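Local coordinates for protein proline dipeptidase (Streptococcus agalactiae, PDB 3OOO) that probably hydrolyses dipeptides ending in proline as a manganese-dependent M24B-family peptidase, of which this chain is the N-terminal creatinase/prolidase-type domain, at residues Val21-Val26 with Leu99-Asn104; Asp52-Val57 with Pro72-Ile77. One frame throughout, in Å; residues are numbered along the deposited sequence.

Contact 1 (Val21-Val26 with Leu99-Asn104); sequences VFSDPV and LAEFDN
Torsions aim the Glu101 carboxylate at the backbone N of Ser23 and Asp24, and the Ser23 hydroxyl at Asn104. Glu101 carries CG opposite its own carbonyl carbon (chi1 -62°) and runs extended beyond it, which delivers the carboxylate to the bend where strand 19-22 gives way to helix 25-32. Ser23 holds OG between its backbone N and carbonyl carbon (chi1 57°), facing the Asn104 amide. Two consecutive backbone N-H groups share one carboxylate oxygen: Ser23 N lies 2.8 Å from Glu101 OE1 on its anti lone pair, and Asp24 N, 2.9 Å from the same Glu101 OE1, comes from above the carboxylate plane. That oxygen also sits at the edge of the Phe22 ring, 3.7 Å from Phe22 CD1, with ring and carboxylate planes steeply inclined. Glu101 OE2 is held separately by Thr27 OG1, in the first turn of the helix.

Asn104 works beside it. Its OD1 takes the Ser23 OG hydrogen at 2.8 Å, in the carbonyl plane, while the amide stacks on the Asp24 carboxylate with the planes 21° apart. Asp24 itself is the N-cap of helix 25-32, accepting from Val26 N at 2.9 Å through Asp24 OD1. Where the strands diverge, a water bridges Val21 O, Ser23 OG and Glu101 N; behind it, Val21 N donates to Leu99 O at 2.8 Å. On the far side of 99-104, Asp103 OD1 bonds to Thr108 of the second subunit.

Here a buried carboxylate receives the backbone N-H groups of the bend, beyond the end of the strand pairing: with three hydrogen bonds on its two oxygens, Glu101 is probably stabilised as an anion despite Asp24 OD2 4.3 Å from Glu101 OE2, and it fixes the strand-to-helix turn against the loop after strand 97-100.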
ATOM      1  N   VAL A  21      -3.503  -3.712 -13.643  1.00  6.68           N
ATOM      2  CA  VAL A  21      -4.273  -2.668 -12.982  1.00  6.33           C
ATOM      3  C   VAL A  21      -3.305  -1.601 -12.502  1.00  6.49           C
ATOM      4  O   VAL A  21      -2.455  -1.869 -11.646  1.00  6.73           O
ATOM      5  CB  VAL A  21      -5.059  -3.226 -11.769  1.00  5.99           C
ATOM      6  CG1 VAL A  21      -5.867  -2.124 -11.097  1.00  6.20           C
ATOM      7  CG2 VAL A  21      -5.979  -4.371 -12.185  1.00  6.38           C
ATOM      8  N   PHE A  22      -3.413  -0.406 -13.071  1.00  6.24           N
ATOM      9  CA  PHE A  22      -2.557   0.718 -12.678  1.00  6.40           C
ATOM     10  C   PHE A  22      -3.289   1.643 -11.725  1.00  6.74           C
ATOM     11  O   PHE A  22      -4.486   1.900 -11.889  1.00  6.95           O
ATOM     12  CB  PHE A  22      -2.060   1.471 -13.914  1.00  6.70           C
ATOM     13  CG  PHE A  22      -1.214   0.627 -14.818  1.00  6.90           C
ATOM     14  CD1 PHE A  22       0.142   0.466 -14.557  1.00  8.04           C
ATOM     15  CD2 PHE A  22      -1.777  -0.043 -15.900  1.00  7.69           C
ATOM     16  CE1 PHE A  22       0.934  -0.330 -15.370  1.00  8.15           C
ATOM     17  CE2 PHE A  22      -0.992  -0.842 -16.729  1.00  7.96           C
ATOM     18  CZ  PHE A  22       0.367  -0.986 -16.464  1.00  9.16           C
ATOM     19  N   SER A  23      -2.572   2.119 -10.711  1.00  6.79           N
ATOM     20  CA  SER A  23      -3.184   2.937  -9.663  1.00  7.51           C
ATOM     21  C   SER A  23      -2.362   4.176  -9.311  1.00  7.73           C
ATOM     22  O   SER A  23      -2.887   5.119  -8.728  1.00  7.69           O
ATOM     23  CB  SER A  23      -3.408   2.090  -8.408  1.00  7.77           C
ATOM     24  OG  SER A  23      -2.194   1.521  -7.947  1.00  9.60           O
ATOM     25  N   ASP A  24      -1.073   4.157  -9.637  1.00  8.09           N
ATOM     26  CA  ASP A  24      -0.188   5.272  -9.308  1.00  8.72           C
ATOM     27  C   ASP A  24      -0.542   6.465 -10.205  1.00  8.58           C
ATOM     28  O   ASP A  24      -0.485   6.345 -11.428  1.00  8.96           O
ATOM     29  CB  ASP A  24       1.271   4.827  -9.507  1.00  8.89           C
ATOM     30  CG  ASP A  24       2.291   5.844  -9.011  1.00 11.14           C
ATOM     31  OD1 ASP A  24       2.052   7.063  -9.090  1.00 13.00           O
ATOM     32  OD2 ASP A  24       3.369   5.407  -8.552  1.00 13.88           O
ATOM     33  N   PRO A  25      -0.924   7.615  -9.604  1.00  8.84           N
ATOM     34  CA  PRO A  25      -1.269   8.801 -10.395  1.00  9.04           C
ATOM     35  C   PRO A  25      -0.182   9.184 -11.405  1.00  9.25           C
ATOM     36  O   PRO A  25      -0.491   9.611 -12.512  1.00  8.99           O
ATOM     37  CB  PRO A  25      -1.426   9.894  -9.329  1.00  8.88           C
ATOM     38  CG  PRO A  25      -1.860   9.153  -8.112  1.00  9.32           C
ATOM     39  CD  PRO A  25      -1.096   7.853  -8.160  1.00  8.59           C
ATOM     40  N   VAL A  26       1.078   9.001 -11.026  1.00 10.01           N
ATOM     41  CA  VAL A  26       2.197   9.294 -11.917  1.00 10.26           C
ATOM     42  C   VAL A  26       2.219   8.325 -13.107  1.00 10.19           C
ATOM     43  O   VAL A  26       2.388   8.747 -14.256  1.00 10.56           O
ATOM     44  CB  VAL A  26       3.541   9.277 -11.146  1.00 10.62           C
ATOM     45  CG1 VAL A  26       4.722   9.467 -12.087  1.00 11.15           C
ATOM     46  CG2 VAL A  26       3.543  10.356 -10.067  1.00 12.02           C
ATOM     47  N   LEU A  99      -1.506  -8.249 -12.916  1.00 10.11           N
ATOM     48  CA  LEU A  99      -0.371  -7.393 -12.574  1.00 10.14           C
ATOM     49  C   LEU A  99      -0.887  -6.114 -11.924  1.00  9.98           C
ATOM     50  O   LEU A  99      -1.865  -5.536 -12.387  1.00 10.12           O
ATOM     51  CB  LEU A  99       0.469  -7.072 -13.814  1.00 10.18           C
ATOM     52  CG  LEU A  99       1.022  -8.235 -14.648  1.00 10.37           C
ATOM     53  CD1 LEU A  99       1.878  -7.698 -15.779  1.00 10.84           C
ATOM     54  CD2 LEU A  99       1.824  -9.211 -13.804  1.00 10.97           C
ATOM     55  N   ALA A 100      -0.241  -5.693 -10.841  1.00  9.69           N
ATOM     56  CA  ALA A 100      -0.612  -4.450 -10.162  1.00  9.42           C
ATOM     57  C   ALA A 100       0.635  -3.714  -9.685  1.00  9.34           C
ATOM     58  O   ALA A 100       1.724  -4.285  -9.681  1.00  9.26           O
ATOM     59  CB  ALA A 100      -1.556  -4.736  -9.003  1.00  9.36           C
ATOM     60  N   GLU A 101       0.477  -2.448  -9.297  1.00  8.79           N
ATOM     61  CA  GLU A 101       1.610  -1.629  -8.868  1.00  9.23           C
ATOM     62  C   GLU A 101       1.833  -1.738  -7.369  1.00  9.51           C
ATOM     63  O   GLU A 101       1.371  -0.899  -6.597  1.00  9.45           O
ATOM     64  CB  GLU A 101       1.407  -0.168  -9.266  1.00  8.98           C
ATOM     65  CG  GLU A 101       1.303   0.055 -10.753  1.00  9.83           C
ATOM     66  CD  GLU A 101       1.326   1.521 -11.082  1.00 10.35           C
ATOM     67  OE1 GLU A 101       0.233   2.115 -11.199  1.00  8.91           O
ATOM     68  OE2 GLU A 101       2.440   2.084 -11.195  1.00 13.00           O
ATOM     69  N   PHE A 102       2.566  -2.772  -6.971  1.00 10.14           N
ATOM     70  CA  PHE A 102       2.775  -3.071  -5.557  1.00 10.59           C
ATOM     71  C   PHE A 102       3.510  -1.964  -4.791  1.00 11.03           C
ATOM     72  O   PHE A 102       3.335  -1.844  -3.582  1.00 10.91           O
ATOM     73  CB  PHE A 102       3.494  -4.416  -5.413  1.00 10.78           C
ATOM     74  CG  PHE A 102       2.582  -5.620  -5.523  1.00 11.12           C
ATOM     75  CD1 PHE A 102       1.263  -5.503  -5.973  1.00 11.51           C
ATOM     76  CD2 PHE A 102       3.062  -6.890  -5.199  1.00 11.17           C
ATOM     77  CE1 PHE A 102       0.435  -6.624  -6.076  1.00 12.04           C
ATOM     78  CE2 PHE A 102       2.243  -8.015  -5.297  1.00 11.62           C
ATOM     79  CZ  PHE A 102       0.928  -7.885  -5.737  1.00 11.97           C
ATOM     80  N   ASP A 103       4.305  -1.153  -5.493  1.00 11.18           N
ATOM     81  CA  ASP A 103       5.014  -0.022  -4.867  1.00 11.84           C
ATOM     82  C   ASP A 103       4.118   1.184  -4.566  1.00 11.64           C
ATOM     83  O   ASP A 103       4.535   2.108  -3.852  1.00 12.22           O
ATOM     84  CB  ASP A 103       6.192   0.443  -5.736  1.00 12.50           C
ATOM     85  CG  ASP A 103       7.333  -0.560  -5.783  1.00 14.55           C
ATOM     86  OD1 ASP A 103       7.418  -1.449  -4.905  1.00 16.86           O
ATOM     87  OD2 ASP A 103       8.168  -0.445  -6.709  1.00 17.68           O
ATOM     88  N   ASN A 104       2.912   1.194  -5.132  1.00 11.14           N
ATOM     89  CA  ASN A 104       1.974   2.311  -4.961  1.00 10.86           C
ATOM     90  C   ASN A 104       0.704   1.888  -4.248  1.00 10.38           C
ATOM     91  O   ASN A 104       0.207   2.590  -3.364  1.00 10.83           O
ATOM     92  CB  ASN A 104       1.605   2.924  -6.318  1.00 11.21           C
ATOM     93  CG  ASN A 104       0.411   3.875  -6.229  1.00 12.25           C
ATOM     94  OD1 ASN A 104      -0.733   3.487  -6.493  1.00 13.26           O
ATOM     95  ND2 ASN A 104       0.674   5.121  -5.848  1.00 12.99           N
TER
HETATM   96  O   HOH W   1      -2.055  -1.100  -8.980  1.00 10.07           O
HETATM   97  O   HOH W   2       3.468   5.834  -5.251  1.00 30.51           O

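Contact 2 (Asp52-Val57 with Pro72-Ile77); sequences DPILFV and PVFGYI
Leu55 pairs with Val73 and Phe56 with Phe74 in a parallel ladder, Leu55 and Val57 bonding to Pro72 and Phe74. Leu55 N donates to Pro72 O at 2.9 Å; the bonds from Phe74 N to Leu55 O and from Val57 N to Phe74 O are of similar length. Each bond of this run is fairly straight, and the two strand segments lie 22° from parallel. The last link, Tyr76 N to Val57 O, is weak. CA-H...O contacts fill in between, among them Val73 CA to Leu55 O at 3.2 Å.

Aromatic packing covers the face bearing Phe56 and Phe74. With chi1 at 72°, Phe74 places its ring between its backbone N and carbonyl carbon, leaning toward strand 54-58. Phe56 CD1 then lies over one face of that ring, nearer its rim, 3.2 Å from Phe74 CE1; the planes meet obliquely at 43°. Elsewhere on its ring, Phe56 CZ approaches Tyr76 CD2 at 3.3 Å, with planes close to parallel but the rings slid so far that they barely overlap. Ile54 CG2 closes the row at the edge of the Phe74 ring, 3.6 Å from Phe74 CE2. Helix 82-89 packs on this cluster through Ile86 and Asn89, and the Tyr76 hydroxyl bonds to Gln42 N.

Aliphatic contacts serve the reverse face. Val57 CG2 meets Val73 CG1 at 4.1 Å, and Leu55 lies beside Val73; Ala65 and Val62 of helix 62-68 cover them.

These are the parallel strands of a beta-alpha-beta crossover, connected by helix 62-68. Ile54 and Phe56 turn their backbone bonds to strand 44-48 instead, and Pro53 O is buried without a partner. Side chains meeting across the contact are mostly apolar, and packing against helices 62-68 and 82-89 is probably largely apolar too.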
ATOM      1  N   ASP A  52      -9.715  -2.477 -25.475  1.00  9.58           N
ATOM      2  CA  ASP A  52      -9.270  -1.159 -25.040  1.00  9.42           C
ATOM      3  C   ASP A  52      -9.270  -1.057 -23.518  1.00  8.96           C
ATOM      4  O   ASP A  52     -10.062  -1.730 -22.854  1.00  8.96           O
ATOM      5  CB  ASP A  52     -10.149  -0.060 -25.635  1.00 10.18           C
ATOM      6  CG  ASP A  52      -9.711   0.331 -27.029  1.00 12.52           C
ATOM      7  OD1 ASP A  52      -8.655   0.990 -27.158  1.00 15.08           O
ATOM      8  OD2 ASP A  52     -10.424  -0.022 -27.986  1.00 16.51           O
ATOM      9  N   PRO A  53      -8.371  -0.223 -22.958  1.00  8.63           N
ATOM     10  CA  PRO A  53      -8.342  -0.019 -21.509  1.00  8.55           C
ATOM     11  C   PRO A  53      -9.639   0.587 -20.996  1.00  7.71           C
ATOM     12  O   PRO A  53     -10.414   1.152 -21.771  1.00  7.93           O
ATOM     13  CB  PRO A  53      -7.212   0.995 -21.306  1.00  9.13           C
ATOM     14  CG  PRO A  53      -6.415   0.967 -22.537  1.00  9.14           C
ATOM     15  CD  PRO A  53      -7.322   0.553 -23.645  1.00  8.97           C
ATOM     16  N   ILE A  54      -9.865   0.464 -19.692  1.00  6.63           N
ATOM     17  CA  ILE A  54     -11.016   1.074 -19.040  1.00  5.98           C
ATOM     18  C   ILE A  54     -10.525   1.821 -17.811  1.00  5.67           C
ATOM     19  O   ILE A  54      -9.804   1.261 -16.989  1.00  5.87           O
ATOM     20  CB  ILE A  54     -12.074   0.013 -18.643  1.00  5.53           C
ATOM     21  CG1 ILE A  54     -12.534  -0.755 -19.885  1.00  6.09           C
ATOM     22  CG2 ILE A  54     -13.266   0.676 -17.936  1.00  6.14           C
ATOM     23  CD1 ILE A  54     -13.505  -1.871 -19.616  1.00  7.33           C
ATOM     24  N   LEU A  55     -10.914   3.089 -17.700  1.00  5.46           N
ATOM     25  CA  LEU A  55     -10.512   3.926 -16.577  1.00  5.28           C
ATOM     26  C   LEU A  55     -11.667   4.124 -15.597  1.00  5.51           C
ATOM     27  O   LEU A  55     -12.777   4.471 -15.996  1.00  5.70           O
ATOM     28  CB  LEU A  55      -9.983   5.269 -17.103  1.00  5.93           C
ATOM     29  CG  LEU A  55      -9.622   6.366 -16.103  1.00  5.80           C
ATOM     30  CD1 LEU A  55      -8.546   5.921 -15.145  1.00  6.50           C
ATOM     31  CD2 LEU A  55      -9.167   7.599 -16.843  1.00  8.37           C
ATOM     32  N   PHE A  56     -11.399   3.865 -14.319  1.00  4.92           N
ATOM     33  CA  PHE A  56     -12.374   4.043 -13.244  1.00  4.56           C
ATOM     34  C   PHE A  56     -11.897   5.180 -12.361  1.00  5.09           C
ATOM     35  O   PHE A  56     -10.763   5.151 -11.909  1.00  4.82           O
ATOM     36  CB  PHE A  56     -12.480   2.743 -12.431  1.00  4.75           C
ATOM     37  CG  PHE A  56     -13.442   2.810 -11.265  1.00  4.15           C
ATOM     38  CD1 PHE A  56     -14.802   2.996 -11.472  1.00  4.68           C
ATOM     39  CD2 PHE A  56     -12.986   2.643  -9.961  1.00  4.31           C
ATOM     40  CE1 PHE A  56     -15.691   3.035 -10.403  1.00  5.37           C
ATOM     41  CE2 PHE A  56     -13.870   2.686  -8.881  1.00  3.99           C
ATOM     42  CZ  PHE A  56     -15.227   2.873  -9.104  1.00  5.05           C
ATOM     43  N   VAL A  57     -12.753   6.166 -12.114  1.00  5.15           N
ATOM     44  CA  VAL A  57     -12.381   7.334 -11.304  1.00  5.97           C
ATOM     45  C   VAL A  57     -13.523   7.745 -10.383  1.00  6.15           C
ATOM     46  O   VAL A  57     -14.647   7.290 -10.563  1.00  6.03           O
ATOM     47  CB  VAL A  57     -11.989   8.561 -12.187  1.00  6.26           C
ATOM     48  CG1 VAL A  57     -10.656   8.330 -12.883  1.00  7.08           C
ATOM     49  CG2 VAL A  57     -13.095   8.905 -13.192  1.00  7.25           C
ATOM     50  N   PRO A  72     -13.151   3.687 -22.695  1.00  8.57           N
ATOM     51  CA  PRO A  72     -14.237   3.819 -21.712  1.00  8.32           C
ATOM     52  C   PRO A  72     -13.814   4.314 -20.332  1.00  8.01           C
ATOM     53  O   PRO A  72     -12.756   3.939 -19.818  1.00  7.72           O
ATOM     54  CB  PRO A  72     -14.804   2.402 -21.618  1.00  8.37           C
ATOM     55  CG  PRO A  72     -14.506   1.810 -22.956  1.00  8.65           C
ATOM     56  CD  PRO A  72     -13.154   2.346 -23.314  1.00  8.41           C
ATOM     57  N   VAL A  73     -14.656   5.169 -19.760  1.00  7.75           N
ATOM     58  CA  VAL A  73     -14.461   5.715 -18.427  1.00  7.61           C
ATOM     59  C   VAL A  73     -15.746   5.508 -17.640  1.00  7.38           C
ATOM     60  O   VAL A  73     -16.841   5.708 -18.170  1.00  8.12           O
ATOM     61  CB  VAL A  73     -14.165   7.238 -18.475  1.00  7.43           C
ATOM     62  CG1 VAL A  73     -14.041   7.830 -17.067  1.00  8.43           C
ATOM     63  CG2 VAL A  73     -12.905   7.527 -19.278  1.00  7.40           C
ATOM     64  N   PHE A  74     -15.622   5.084 -16.386  1.00  6.77           N
ATOM     65  CA  PHE A  74     -16.772   5.083 -15.484  1.00  6.37           C
ATOM     66  C   PHE A  74     -16.362   5.528 -14.091  1.00  6.25           C
ATOM     67  O   PHE A  74     -15.177   5.635 -13.790  1.00  5.55           O
ATOM     68  CB  PHE A  74     -17.542   3.746 -15.501  1.00  6.68           C
ATOM     69  CG  PHE A  74     -16.830   2.595 -14.839  1.00  6.55           C
ATOM     70  CD1 PHE A  74     -17.361   2.012 -13.682  1.00  6.40           C
ATOM     71  CD2 PHE A  74     -15.665   2.059 -15.382  1.00  6.80           C
ATOM     72  CE1 PHE A  74     -16.733   0.929 -13.064  1.00  5.83           C
ATOM     73  CE2 PHE A  74     -15.018   0.978 -14.760  1.00  6.66           C
ATOM     74  CZ  PHE A  74     -15.560   0.409 -13.607  1.00  6.42           C
ATOM     75  N   GLY A  75     -17.352   5.817 -13.258  1.00  6.21           N
ATOM     76  CA  GLY A  75     -17.076   6.367 -11.949  1.00  6.78           C
ATOM     77  C   GLY A  75     -18.087   5.978 -10.904  1.00  6.83           C
ATOM     78  O   GLY A  75     -19.043   5.244 -11.178  1.00  6.87           O
ATOM     79  N   TYR A  76     -17.867   6.486  -9.698  1.00  7.10           N
ATOM     80  CA  TYR A  76     -18.747   6.215  -8.575  1.00  7.38           C
ATOM     81  C   TYR A  76     -18.885   7.452  -7.699  1.00  7.77           C
ATOM     82  O   TYR A  76     -17.923   8.188  -7.501  1.00  7.76           O
ATOM     83  CB  TYR A  76     -18.229   5.019  -7.761  1.00  7.29           C
ATOM     84  CG  TYR A  76     -17.051   5.324  -6.853  1.00  6.65           C
ATOM     85  CD1 TYR A  76     -17.198   5.312  -5.468  1.00  6.88           C
ATOM     86  CD2 TYR A  76     -15.797   5.634  -7.380  1.00  6.51           C
ATOM     87  CE1 TYR A  76     -16.122   5.591  -4.624  1.00  6.02           C
ATOM     88  CE2 TYR A  76     -14.717   5.914  -6.550  1.00  6.51           C
ATOM     89  CZ  TYR A  76     -14.889   5.892  -5.178  1.00  6.81           C
ATOM     90  OH  TYR A  76     -13.825   6.172  -4.364  1.00  8.16           O
ATOM     91  N   ILE A  77     -20.101   7.683  -7.211  1.00  8.33           N
ATOM     92  CA  ILE A  77     -20.348   8.731  -6.226  1.00  8.90           C
ATOM     93  C   ILE A  77     -20.092   8.170  -4.827  1.00  9.24           C
ATOM     94  O   ILE A  77     -19.958   6.957  -4.646  1.00  8.41           O
ATOM     95  CB  ILE A  77     -21.766   9.361  -6.355  1.00  9.03           C
ATOM     96  CG1 ILE A  77     -22.877   8.331  -6.116  1.00  9.01           C
ATOM     97  CG2 ILE A  77     -21.934  10.042  -7.714  1.00  9.47           C
ATOM     98  CD1 ILE A  77     -24.269   8.969  -5.972  1.00 10.12           C
TER

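From the N terminus, the chain enters strand 19-22 and the turn into helix 25-32, the first half of contact 1, whose partner arrives only after 72 further residues. Within that long excursion it passes strand 44-48, then runs along strand 54-58, over helix 62-68 and into strand 73-76, which runs the same way; contact 2 closes this short loop of 14 residues. The two loops are therefore nested and do not cross. Both contacts belong to one mixed sheet, contact 2 at its 73-76 border and contact 1 between strands 19-22 and 97-100, with strand 44-48 between them. Their centres are about 16 Å apart and they do not touch.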